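PDB 2AJR: sugar kinase, pfkB family from Thermotoga maritima, which probably transfers phosphate from ATP to a sugar substrate, possibly fructose 1-phosphate, and binds a magnesium ion. Local coordinates for residues Glu109-Asp112 with Thr117-Ala120; Asn199-Asp204 with Glu228-Lys233; Glu84-Ile89 with Ile93-Val98; Leu15-Asn20 with Asn166-Leu171. All coordinates share one frame; numbering follows the deposited sequence.

Contact 1. Residues Glu109-Asp112 with Thr117-Ala120; sequences EIID and TITA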
loop_
_atom_site.group_PDB
_atom_site.type_symbol
_atom_site.label_atom_id
_atom_site.label_comp_id
_atom_site.label_asym_id
_atom_site.label_seq_id
_atom_site.Cartn_x
_atom_site.Cartn_y
_atom_site.Cartn_z
ATOM N N GLU A 109 -3.959 -1.578 -6.400
ATOM C CA GLU A 109 -4.157 -1.928 -7.802
ATOM C C GLU A 109 -3.193 -1.094 -8.639
ATOM O O GLU A 109 -3.246 0.127 -8.621
ATOM C CB GLU A 109 -5.606 -1.685 -8.233
ATOM C CG GLU A 109 -6.680 -2.435 -7.397
ATOM C CD GLU A 109 -7.225 -1.604 -6.229
ATOM O OE1 GLU A 109 -7.084 -0.365 -6.262
ATOM O OE2 GLU A 109 -7.793 -2.176 -5.278
ATOM N N ILE A 110 -2.277 -1.769 -9.319
ATOM C CA ILE A 110 -1.336 -1.134 -10.227
ATOM C C ILE A 110 -1.834 -1.366 -11.656
ATOM O O ILE A 110 -2.024 -2.500 -12.082
ATOM C CB ILE A 110 0.082 -1.704 -10.031
ATOM C CG1 ILE A 110 0.520 -1.508 -8.571
ATOM C CG2 ILE A 110 1.072 -1.032 -10.999
ATOM C CD1 ILE A 110 1.641 -2.403 -8.120
ATOM N N ILE A 111 -2.086 -0.284 -12.379
ATOM C CA ILE A 111 -2.740 -0.360 -13.683
ATOM C C ILE A 111 -1.777 0.154 -14.719
ATOM O O ILE A 111 -1.302 1.280 -14.605
ATOM C CB ILE A 111 -4.036 0.436 -13.674
ATOM C CG1 ILE A 111 -5.020 -0.234 -12.688
ATOM C CG2 ILE A 111 -4.630 0.504 -15.053
ATOM C CD1 ILE A 111 -6.289 0.540 -12.419
ATOM N N ASP A 112 -1.442 -0.708 -15.684
ATOM C CA ASP A 112 -0.497 -0.381 -16.770
ATOM C C ASP A 112 -1.311 -0.290 -18.067
ATOM O O ASP A 112 -1.616 -1.305 -18.701
ATOM C CB ASP A 112 0.605 -1.454 -16.867
ATOM C CG ASP A 112 1.621 -1.186 -17.982
ATOM O OD1 ASP A 112 1.425 -0.264 -18.816
ATOM O OD2 ASP A 112 2.646 -1.912 -18.016
ATOM N N THR A 117 -2.509 -4.161 -18.241
ATOM C CA THR A 117 -2.338 -5.054 -17.081
ATOM C C THR A 117 -2.819 -4.411 -15.775
ATOM O O THR A 117 -2.669 -3.214 -15.584
ATOM C CB THR A 117 -0.864 -5.549 -16.926
ATOM O OG1 THR A 117 -0.028 -4.484 -16.470
ATOM C CG2 THR A 117 -0.315 -6.106 -18.258
ATOM N N ILE A 118 -3.453 -5.227 -14.932
ATOM C CA ILE A 118 -3.781 -4.897 -13.547
ATOM C C ILE A 118 -3.033 -5.940 -12.702
ATOM O O ILE A 118 -3.232 -7.166 -12.849
ATOM C CB ILE A 118 -5.325 -5.001 -13.202
ATOM C CG1 ILE A 118 -6.206 -4.490 -14.334
ATOM C CG2 ILE A 118 -5.699 -4.185 -11.949
ATOM C CD1 ILE A 118 -7.762 -4.526 -14.018
ATOM N N THR A 119 -2.147 -5.458 -11.844
ATOM C CA THR A 119 -1.547 -6.271 -10.805
ATOM C C THR A 119 -2.251 -5.804 -9.537
ATOM O O THR A 119 -2.197 -4.614 -9.202
ATOM C CB THR A 119 -0.064 -6.009 -10.738
ATOM O OG1 THR A 119 0.463 -6.117 -12.054
ATOM C CG2 THR A 119 0.634 -6.987 -9.820
ATOM N N ALA A 120 -2.950 -6.715 -8.861
ATOM C CA ALA A 120 -3.780 -6.323 -7.709
ATOM C C ALA A 120 -3.358 -7.095 -6.480
ATOM O O ALA A 120 -3.036 -8.278 -6.566
ATOM C CB ALA A 120 -5.262 -6.544 -7.998
HETATM O O HOH W 1 2.673 -4.433 -16.870
#

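Contact 2. Residues Asn199-Asp204 with Glu228-Lys233; sequences NVVKPD and EKLAEK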
loop_
_atom_site.group_PDB
_atom_site.type_symbol
_atom_site.label_atom_id
_atom_site.label_comp_id
_atom_site.label_asym_id
_atom_site.label_seq_id
_atom_site.Cartn_x
_atom_site.Cartn_y
_atom_site.Cartn_z
ATOM N N ASN A 199 -33.314 -12.331 -4.611
ATOM C CA ASN A 199 -34.139 -12.035 -5.772
ATOM C C ASN A 199 -33.305 -11.951 -7.059
ATOM O O ASN A 199 -33.725 -12.458 -8.112
ATOM C CB ASN A 199 -34.885 -10.736 -5.545
ATOM C CG ASN A 199 -35.823 -10.827 -4.383
ATOM O OD1 ASN A 199 -35.463 -10.511 -3.240
ATOM N ND2 ASN A 199 -37.023 -11.323 -4.649
ATOM N N VAL A 200 -32.144 -11.300 -6.945
ATOM C CA VAL A 200 -31.188 -11.117 -8.034
ATOM C C VAL A 200 -29.809 -11.588 -7.569
ATOM O O VAL A 200 -29.287 -11.094 -6.580
ATOM C CB VAL A 200 -31.047 -9.631 -8.428
ATOM C CG1 VAL A 200 -30.034 -9.486 -9.564
ATOM C CG2 VAL A 200 -32.394 -9.038 -8.807
ATOM N N VAL A 201 -29.237 -12.552 -8.271
ATOM C CA VAL A 201 -27.914 -13.068 -7.933
ATOM C C VAL A 201 -26.962 -12.816 -9.101
ATOM O O VAL A 201 -27.320 -12.997 -10.270
ATOM C CB VAL A 201 -27.946 -14.580 -7.547
ATOM C CG1 VAL A 201 -28.436 -15.480 -8.727
ATOM C CG2 VAL A 201 -26.585 -15.025 -7.057
ATOM N N LYS A 202 -25.764 -12.352 -8.782
ATOM C CA LYS A 202 -24.712 -12.173 -9.779
ATOM C C LYS A 202 -23.433 -12.743 -9.180
ATOM O O LYS A 202 -22.745 -12.079 -8.432
ATOM C CB LYS A 202 -24.563 -10.693 -10.163
ATOM C CG LYS A 202 -23.373 -10.410 -11.040
ATOM C CD LYS A 202 -23.609 -9.270 -11.989
ATOM C CE LYS A 202 -22.281 -8.772 -12.569
ATOM N NZ LYS A 202 -21.631 -9.817 -13.380
ATOM N N PRO A 203 -23.146 -14.006 -9.463
ATOM C CA PRO A 203 -21.997 -14.604 -8.826
ATOM C C PRO A 203 -20.699 -13.965 -9.290
ATOM O O PRO A 203 -20.583 -13.566 -10.448
ATOM C CB PRO A 203 -22.051 -16.063 -9.277
ATOM C CG PRO A 203 -23.373 -16.251 -9.860
ATOM C CD PRO A 203 -23.828 -14.951 -10.358
ATOM N N ASP A 204 -19.757 -13.861 -8.364
ATOM C CA ASP A 204 -18.435 -13.370 -8.644
ATOM C C ASP A 204 -17.563 -14.571 -8.956
ATOM O O ASP A 204 -17.214 -15.331 -8.068
ATOM C CB ASP A 204 -17.884 -12.635 -7.432
ATOM C CG ASP A 204 -16.467 -12.143 -7.643
ATOM O OD1 ASP A 204 -15.954 -12.192 -8.799
ATOM O OD2 ASP A 204 -15.877 -11.689 -6.641
ATOM N N GLU A 228 -29.414 -21.303 -14.815
ATOM C CA GLU A 228 -30.750 -21.913 -14.685
ATOM C C GLU A 228 -31.039 -22.439 -13.273
ATOM O O GLU A 228 -32.146 -22.231 -12.760
ATOM C CB GLU A 228 -30.943 -23.024 -15.720
ATOM C CG GLU A 228 -31.046 -22.523 -17.154
ATOM C CD GLU A 228 -31.295 -23.645 -18.182
ATOM O OE1 GLU A 228 -30.625 -24.706 -18.131
ATOM O OE2 GLU A 228 -32.162 -23.448 -19.065
ATOM N N LYS A 229 -30.045 -23.097 -12.653
ATOM C CA LYS A 229 -30.142 -23.574 -11.256
ATOM C C LYS A 229 -30.385 -22.437 -10.266
ATOM O O LYS A 229 -31.198 -22.552 -9.346
ATOM C CB LYS A 229 -28.860 -24.297 -10.827
ATOM C CG LYS A 229 -28.567 -25.572 -11.569
ATOM C CD LYS A 229 -27.868 -26.591 -10.682
ATOM C CE LYS A 229 -27.837 -27.984 -11.321
ATOM N NZ LYS A 229 -27.897 -29.033 -10.271
ATOM N N LEU A 230 -29.647 -21.350 -10.445
ATOM C CA LEU A 230 -29.830 -20.169 -9.621
ATOM C C LEU A 230 -31.190 -19.550 -9.869
ATOM O O LEU A 230 -31.789 -19.011 -8.963
ATOM C CB LEU A 230 -28.743 -19.140 -9.907
ATOM C CG LEU A 230 -27.314 -19.555 -9.552
ATOM C CD1 LEU A 230 -26.332 -18.588 -10.189
ATOM C CD2 LEU A 230 -27.106 -19.630 -8.023
ATOM N N ALA A 231 -31.675 -19.630 -11.102
ATOM C CA ALA A 231 -32.959 -19.045 -11.479
ATOM C C ALA A 231 -34.150 -19.882 -11.009
ATOM O O ALA A 231 -35.298 -19.417 -11.064
ATOM C CB ALA A 231 -33.009 -18.858 -12.975
ATOM N N GLU A 232 -33.890 -21.114 -10.569
ATOM C CA GLU A 232 -34.929 -21.920 -9.919
ATOM C C GLU A 232 -35.380 -21.288 -8.589
ATOM O O GLU A 232 -36.566 -21.273 -8.264
ATOM C CB GLU A 232 -34.442 -23.348 -9.669
ATOM C CG GLU A 232 -34.459 -24.238 -10.917
ATOM C CD GLU A 232 -33.607 -25.510 -10.781
ATOM O OE1 GLU A 232 -33.194 -25.859 -9.646
ATOM O OE2 GLU A 232 -33.347 -26.165 -11.819
ATOM N N LYS A 233 -34.429 -20.757 -7.830
ATOM C CA LYS A 233 -34.713 -20.258 -6.496
ATOM C C LYS A 233 -34.706 -18.713 -6.432
ATOM O O LYS A 233 -35.334 -18.128 -5.553
ATOM C CB LYS A 233 -33.703 -20.881 -5.517
ATOM C CG LYS A 233 -33.705 -22.434 -5.508
ATOM C CD LYS A 233 -32.400 -23.016 -4.938
#

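Contact 3. Residues Glu84-Ile89 with Ile93-Val98; sequences EELRKI and ITTNFV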
loop_
_atom_site.group_PDB
_atom_site.type_symbol
_atom_site.label_atom_id
_atom_site.label_comp_id
_atom_site.label_asym_id
_atom_site.label_seq_id
_atom_site.Cartn_x
_atom_site.Cartn_y
_atom_site.Cartn_z
ATOM N N GLU A 84 -14.752 9.045 6.342
ATOM C CA GLU A 84 -14.731 10.474 6.091
ATOM C C GLU A 84 -14.727 10.746 4.607
ATOM O O GLU A 84 -15.484 11.576 4.127
ATOM C CB GLU A 84 -13.536 11.128 6.768
ATOM C CG GLU A 84 -13.789 11.319 8.241
ATOM C CD GLU A 84 -12.725 12.125 8.956
ATOM O OE1 GLU A 84 -11.817 12.692 8.280
ATOM O OE2 GLU A 84 -12.820 12.184 10.211
ATOM N N GLU A 85 -13.888 10.025 3.877
ATOM C CA GLU A 85 -13.862 10.149 2.430
ATOM C C GLU A 85 -15.219 9.821 1.863
ATOM O O GLU A 85 -15.705 10.519 0.992
ATOM C CB GLU A 85 -12.779 9.254 1.810
ATOM C CG GLU A 85 -11.356 9.796 2.007
ATOM C CD GLU A 85 -11.216 11.229 1.526
ATOM O OE1 GLU A 85 -11.698 11.526 0.409
ATOM O OE2 GLU A 85 -10.662 12.070 2.269
ATOM N N LEU A 86 -15.851 8.787 2.399
ATOM C CA LEU A 86 -17.124 8.331 1.874
ATOM C C LEU A 86 -18.175 9.392 2.047
ATOM O O LEU A 86 -18.977 9.625 1.163
ATOM C CB LEU A 86 -17.554 7.039 2.580
ATOM C CG LEU A 86 -18.766 6.276 2.060
ATOM C CD1 LEU A 86 -18.667 5.959 0.559
ATOM C CD2 LEU A 86 -18.938 5.015 2.873
ATOM N N ARG A 87 -18.163 10.049 3.193
ATOM C CA ARG A 87 -19.155 11.058 3.490
ATOM C C ARG A 87 -18.983 12.271 2.607
ATOM O O ARG A 87 -19.961 12.948 2.299
ATOM C CB ARG A 87 -19.072 11.463 4.953
ATOM C CG ARG A 87 -19.667 10.436 5.907
ATOM C CD ARG A 87 -20.435 11.124 7.026
ATOM N NE ARG A 87 -20.785 10.197 8.100
ATOM C CZ ARG A 87 -19.953 9.791 9.059
ATOM N NH1 ARG A 87 -18.689 10.207 9.095
ATOM N NH2 ARG A 87 -20.386 8.947 9.990
ATOM N N LYS A 88 -17.744 12.551 2.205
ATOM C CA LYS A 88 -17.469 13.673 1.304
ATOM C C LYS A 88 -17.976 13.421 -0.110
ATOM O O LYS A 88 -18.168 14.377 -0.857
ATOM C CB LYS A 88 -15.972 13.965 1.215
ATOM C CG LYS A 88 -15.334 14.559 2.468
ATOM C CD LYS A 88 -13.813 14.427 2.362
ATOM C CE LYS A 88 -13.114 14.902 3.592
ATOM N NZ LYS A 88 -11.659 14.986 3.317
ATOM N N ILE A 89 -18.152 12.155 -0.498
ATOM C CA ILE A 89 -18.573 11.855 -1.870
ATOM C C ILE A 89 -20.001 12.328 -2.142
ATOM O O ILE A 89 -20.262 12.849 -3.219
ATOM C CB ILE A 89 -18.448 10.371 -2.215
ATOM C CG1 ILE A 89 -16.982 9.953 -2.170
ATOM C CG2 ILE A 89 -19.024 10.080 -3.612
ATOM C CD1 ILE A 89 -16.723 8.558 -2.628
ATOM N N ILE A 93 -25.362 9.347 0.731
ATOM C CA ILE A 93 -24.919 8.141 1.420
ATOM C C ILE A 93 -24.912 8.413 2.906
ATOM O O ILE A 93 -24.293 9.370 3.338
ATOM C CB ILE A 93 -23.504 7.738 1.007
ATOM C CG1 ILE A 93 -23.401 7.637 -0.511
ATOM C CG2 ILE A 93 -23.114 6.386 1.625
ATOM C CD1 ILE A 93 -22.002 7.414 -0.992
ATOM N N THR A 94 -25.626 7.590 3.672
ATOM C CA THR A 94 -25.533 7.569 5.130
ATOM C C THR A 94 -24.729 6.341 5.525
ATOM O O THR A 94 -24.947 5.254 4.996
ATOM C CB THR A 94 -26.921 7.468 5.813
ATOM O OG1 THR A 94 -27.786 8.484 5.308
ATOM C CG2 THR A 94 -26.806 7.631 7.356
ATOM N N THR A 95 -23.793 6.507 6.451
ATOM C CA THR A 95 -22.993 5.394 6.917
ATOM C C THR A 95 -23.579 4.864 8.216
ATOM O O THR A 95 -24.143 5.624 9.005
ATOM C CB THR A 95 -21.541 5.817 7.125
ATOM O OG1 THR A 95 -21.458 6.732 8.218
ATOM C CG2 THR A 95 -20.982 6.463 5.832
ATOM N N ASN A 96 -23.463 3.556 8.421
ATOM C CA ASN A 96 -23.908 2.931 9.661
ATOM C C ASN A 96 -23.062 1.682 9.937
ATOM O O ASN A 96 -23.545 0.550 9.887
ATOM C CB ASN A 96 -25.396 2.597 9.556
ATOM C CG ASN A 96 -25.966 2.054 10.846
ATOM O OD1 ASN A 96 -25.529 2.420 11.941
ATOM N ND2 ASN A 96 -26.933 1.159 10.726
ATOM N N PHE A 97 -21.787 1.907 10.183
ATOM C CA PHE A 97 -20.805 0.844 10.264
ATOM C C PHE A 97 -20.531 0.474 11.709
ATOM O O PHE A 97 -20.422 1.347 12.546
ATOM C CB PHE A 97 -19.476 1.323 9.675
ATOM C CG PHE A 97 -19.492 1.502 8.199
ATOM C CD1 PHE A 97 -19.583 0.408 7.364
ATOM C CD2 PHE A 97 -19.378 2.753 7.639
ATOM C CE1 PHE A 97 -19.602 0.560 5.986
ATOM C CE2 PHE A 97 -19.383 2.914 6.259
ATOM C CZ PHE A 97 -19.497 1.809 5.434
ATOM N N VAL A 98 -20.349 -0.804 11.998
ATOM C CA VAL A 98 -19.871 -1.209 13.309
ATOM C C VAL A 98 -18.354 -1.056 13.325
ATOM O O VAL A 98 -17.655 -1.612 12.462
ATOM C CB VAL A 98 -20.237 -2.658 13.599
ATOM C CG1 VAL A 98 -19.442 -3.187 14.788
ATOM C CG2 VAL A 98 -21.721 -2.758 13.819
#

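Contact 4. Residues Leu15-Asn20 with Asn166-Leu171; sequences LTVTLN and NELVRL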
loop_
_atom_site.group_PDB
_atom_site.type_symbol
_atom_site.label_atom_id
_atom_site.label_comp_id
_atom_site.label_asym_id
_atom_site.label_seq_id
_atom_site.Cartn_x
_atom_site.Cartn_y
_atom_site.Cartn_z
ATOM N N LEU A 15 -30.176 -0.257 1.096
ATOM C CA LEU A 15 -29.161 -0.639 2.083
ATOM C C LEU A 15 -28.063 -1.444 1.394
ATOM O O LEU A 15 -28.368 -2.468 0.780
ATOM C CB LEU A 15 -29.785 -1.504 3.181
ATOM C CG LEU A 15 -28.851 -2.241 4.163
ATOM C CD1 LEU A 15 -28.042 -1.238 4.984
ATOM C CD2 LEU A 15 -29.618 -3.199 5.068
ATOM N N THR A 16 -26.807 -1.002 1.505
ATOM C CA THR A 16 -25.676 -1.778 1.000
ATOM C C THR A 16 -24.878 -2.321 2.186
ATOM O O THR A 16 -24.589 -1.596 3.148
ATOM C CB THR A 16 -24.735 -0.969 0.065
ATOM O OG1 THR A 16 -24.016 0.027 0.811
ATOM C CG2 THR A 16 -25.515 -0.297 -1.035
ATOM N N VAL A 17 -24.537 -3.608 2.102
ATOM C CA VAL A 17 -23.770 -4.284 3.125
ATOM C C VAL A 17 -22.420 -4.636 2.541
ATOM O O VAL A 17 -22.347 -5.290 1.515
ATOM C CB VAL A 17 -24.454 -5.575 3.533
ATOM C CG1 VAL A 17 -23.520 -6.427 4.431
ATOM C CG2 VAL A 17 -25.796 -5.258 4.202
ATOM N N THR A 18 -21.358 -4.204 3.203
ATOM C CA THR A 18 -19.985 -4.485 2.782
ATOM C C THR A 18 -19.248 -4.952 4.023
ATOM O O THR A 18 -18.709 -4.152 4.777
ATOM C CB THR A 18 -19.299 -3.211 2.237
ATOM O OG1 THR A 18 -20.111 -2.632 1.209
ATOM C CG2 THR A 18 -17.910 -3.522 1.715
ATOM N N LEU A 19 -19.250 -6.248 4.269
ATOM C CA LEU A 19 -18.678 -6.758 5.491
ATOM C C LEU A 19 -17.178 -6.553 5.528
ATOM O O LEU A 19 -16.594 -6.484 6.616
ATOM C CB LEU A 19 -19.047 -8.226 5.689
ATOM C CG LEU A 19 -20.544 -8.466 5.911
ATOM C CD1 LEU A 19 -20.787 -9.866 6.448
ATOM C CD2 LEU A 19 -21.147 -7.428 6.856
ATOM N N ASN A 20 -16.563 -6.435 4.351
ATOM C CA ASN A 20 -15.112 -6.281 4.229
ATOM C C ASN A 20 -14.728 -5.078 3.345
ATOM O O ASN A 20 -14.203 -5.244 2.256
ATOM C CB ASN A 20 -14.520 -7.579 3.678
ATOM C CG ASN A 20 -13.026 -7.754 4.015
ATOM O OD1 ASN A 20 -12.443 -6.963 4.755
ATOM N ND2 ASN A 20 -12.409 -8.808 3.460
ATOM N N ASN A 166 -26.281 -16.137 4.648
ATOM C CA ASN A 166 -27.565 -16.783 4.636
ATOM C C ASN A 166 -28.490 -16.027 5.587
ATOM O O ASN A 166 -29.606 -15.692 5.221
ATOM C CB ASN A 166 -27.424 -18.256 5.032
ATOM C CG ASN A 166 -28.690 -19.026 4.835
ATOM O OD1 ASN A 166 -29.673 -18.820 5.542
ATOM N ND2 ASN A 166 -28.686 -19.919 3.856
ATOM N N GLU A 167 -28.017 -15.723 6.793
ATOM C CA GLU A 167 -28.881 -15.068 7.773
ATOM C C GLU A 167 -29.317 -13.712 7.240
ATOM O O GLU A 167 -30.456 -13.320 7.424
ATOM C CB GLU A 167 -28.207 -14.932 9.149
ATOM C CG GLU A 167 -29.173 -14.652 10.310
ATOM N N LEU A 168 -28.417 -13.018 6.553
ATOM C CA LEU A 168 -28.704 -11.673 6.051
ATOM C C LEU A 168 -29.780 -11.666 4.982
ATOM O O LEU A 168 -30.629 -10.769 4.960
ATOM C CB LEU A 168 -27.441 -11.024 5.479
ATOM C CG LEU A 168 -26.404 -10.676 6.544
ATOM C CD1 LEU A 168 -25.116 -10.206 5.898
ATOM C CD2 LEU A 168 -26.958 -9.638 7.508
ATOM N N VAL A 169 -29.722 -12.646 4.084
ATOM C CA VAL A 169 -30.734 -12.796 3.038
ATOM C C VAL A 169 -32.063 -13.177 3.675
ATOM O O VAL A 169 -33.127 -12.688 3.284
ATOM C CB VAL A 169 -30.325 -13.884 2.015
ATOM C CG1 VAL A 169 -31.497 -14.261 1.112
ATOM C CG2 VAL A 169 -29.113 -13.426 1.193
ATOM N N ARG A 170 -31.981 -14.047 4.674
ATOM C CA ARG A 170 -33.161 -14.595 5.308
ATOM C C ARG A 170 -33.930 -13.497 6.032
ATOM O O ARG A 170 -35.133 -13.337 5.848
ATOM C CB ARG A 170 -32.757 -15.708 6.280
ATOM C CG ARG A 170 -33.876 -16.701 6.587
ATOM C CD ARG A 170 -33.646 -17.366 7.933
ATOM N NE ARG A 170 -33.787 -16.384 9.008
ATOM C CZ ARG A 170 -33.404 -16.565 10.267
ATOM N NH1 ARG A 170 -32.840 -17.706 10.651
ATOM N NH2 ARG A 170 -33.586 -15.594 11.153
ATOM N N LEU A 171 -33.220 -12.742 6.858
ATOM C CA LEU A 171 -33.813 -11.625 7.568
ATOM C C LEU A 171 -34.462 -10.638 6.595
ATOM O O LEU A 171 -35.598 -10.210 6.814
ATOM C CB LEU A 171 -32.747 -10.925 8.403
ATOM C CG LEU A 171 -32.223 -11.726 9.599
ATOM C CD1 LEU A 171 -30.837 -11.236 10.028
ATOM C CD2 LEU A 171 -33.211 -11.633 10.741
#

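Contact 1. Residues Glu109-Asp112 with Thr117-Ala120
Ile-110 and Thr-119 exchange two backbone hydrogen bonds in the antiparallel hairpin formed by strands 105-112 and 117-122, part of the small sheet that in pfkB-family kinases commonly serves as a lid. Ile-110 N reaches Thr-119 O at 2.8 Å, nearly straight at 173°, and Thr-119 N returns the bond to Ile-110 O at 3.0 Å. Asp-112 and Thr-117 repeat the pattern two residues on: Asp-112 N gives to Thr-117 O at 2.8 Å, and Thr-117 N gives to Asp-112 O. Between these two hydrogen-bonded pairs sits the non-hydrogen-bonded pair Ile-111 and Ile-118, whose side chains run alongside each other in the same direction, with Ile-111 CG1 4.1 Å from Ile-118 CG2. Two carbonyls take a second, weaker approach, for Ile-118 CA lies 3.3 Å from Ile-110 O and Ile-111 CA also leans on Thr-117 O.

On the other strand edges, Glu-109 and Ile-111 continue the ladder onto strand 22-28 through backbone bonds, while Ala-120 pairs in parallel with a strand of the second subunit, so the sheet crosses the dimer interface. Thr-119 OG1 is taken up by the backbone N of Asn-35 of the second subunit.

The carboxylate of Asp-112 is held by several donors: OD1 accepts from Asp-31 N and, weakly, Lys-114 N; OD2 from Phe-32 N and Asn-115 ND2. Its CG stands anti to the backbone N (chi1 180°), alongside Thr-117. One water links the two side chains, donating to Asp-112 OD2 at 2.8 Å and accepting from Thr-117 OG1 at 2.7 Å.

Contact 2. Residues Asn199-Asp204 with Glu228-Lys233
Leu-230 pushes its side chain from the helix onto Val-201 and Pro-203, and this one leucine carries the whole helix side of the contact. Its CD1 meets Pro-203 CG at 3.8 Å and Val-201 CG1 at 4.0 Å, so a single methyl group touches both residues. Further back, Leu-230 CB lies 3.9 Å from the same Val-201 CG1. The valine lies nearly perpendicular to the leucine, its methyl lying against the base as well as the end of the leucine.

The torsions explain the reach. In Leu-230 the bond to CD1 runs on in extension from CA (chi2 167°), which carries that methyl the full length of the chain to the proline ring. Val-201 has CG1 set between its backbone N and carbonyl carbon (chi1 62°), and this branch is the one turned to the leucine. No hydrogen bond joins the two segments, and the buried surface is modest, 121 Å².

Around this first shell, Tyr-192 of helix 185-193 touches both Val-201 and Leu-230, while Leu-188 of the same helix covers Val-201 and Pro-203. Backbone bonds from Val-201 to Val-236 and Val-238 hold the short strand in the sheet. The contact is thus the strand-to-helix packing of a beta-alpha-beta unit: strand 200-201 leads through helix 220-233 into the adjacent parallel strand 236-241, with helix 185-193 packed beside the crossover helix.

Contact 3. Residues Glu84-Ile89 with Ile93-Val98
Leu-86 sends its two methyls to different partners on the strand. With CG anti to the backbone N (chi1 -172°) the isobutyl group leaves the helix toward the strand and forks there. CD1 meets Ile-93 CD1 at 4.0 Å, the long axes of the two side chains roughly perpendicular. CD2 goes to Thr-95 CG2 at 3.9 Å and to Phe-97 CE2 at 4.0 Å; it approaches the phenyl ring at its edge, close to the ring plane. The leucine and threonine side chains overlap alongside, running opposite ways, methyl against methyl.

The segments belong to a beta-alpha-beta unit, in which helix 76-89 leads from strand 68-75 into strand 93-100, the outermost strand of the large sheet within this chain. Helix and strand segments run roughly antiparallel at 156°, their axes 8.2 Å apart at closest approach. Ile-55 of helix 53-63 touches both Leu-86 and Phe-97.

Thr-95 has its OG1 set between backbone N and carbonyl carbon (chi1 68°), which turns CG2 to the leucine and OG1 to the arginine. Arg-87 leaves the helix pointing neither at the strand nor from it, and its chain then bends to bring the guanidinium across Thr-95, where NH2 stands 3.0 Å from Thr-95 OG1. With an alanine in place of Thr-95, both CG2 and OG1 go, which would probably open a gap beside Leu-86 CD2 and leave Arg-87 NH2 without the hydroxyl oxygen now close to it.

Contact 4. Residues Leu15-Asn20 with Asn166-Leu171
Apolar packing accounts for everything that passes directly between these segments: Leu-168 of the helix meets Val-17 and Leu-19. Its CD1 lies 4.4 Å from Val-17 CG1 and 4.4 Å from Leu-19 CD1, so one methyl faces two neighbours on the strand and just beyond it. The contact is loose and small, burying 75 Å² in all, and the backbones stay well apart, with Val-17 CA 9.4 Å from Leu-168 CA. Leu-168 reaches across because its chain is extended to CD1 (chi2 173°). Val-17 offers the branch that stands anti to its backbone N (chi1 170°).

Hydrogen bonds act on each element separately. In the helix, Arg-170 N bonds to Asn-166 O and Leu-171 N to Glu-167 O, while Leu-168 O accepts from the hydroxyl of Tyr-140. Along the strand, backbone bonds tie Leu-15 and Val-17 to Val-151 on one flank and Thr-16 to Val-69 and Thr-71 on the other.

Phe-136 of helix 130-144 touches both Leu-19 and Leu-168, and Ile-152 lies against Leu-168. Strand 14-18 is an inner strand, and helix 164-174 connects strand 149-153 beside it to strand 178-182. Such a helix laid over the parallel part of a mixed sheet is the layered alpha/beta architecture of the ribokinase-like core to which the pfkB family belongs.

Contacts 2, 3 and 4 all reach the large sheet, whereas contact 1 belongs to the separate smaller sheet, four-stranded within this chain. Contact 4 lies between the other two along that large sheet, its centre about 16 Å from that of contact 2 and 18 Å from that of contact 3; the centres of contacts 2 and 3 are about 30 Å apart. In sequence, contacts 1 and 3 are nested within the long loop that contact 4 closes, and contact 2 follows. Only contact 1 comes near the metal: the side chain of Ile-111 is about 7 Å from the magnesium ion and about 5 Å from that of His-267, which binds it with Ala-304, Arg-307 and Glu-309.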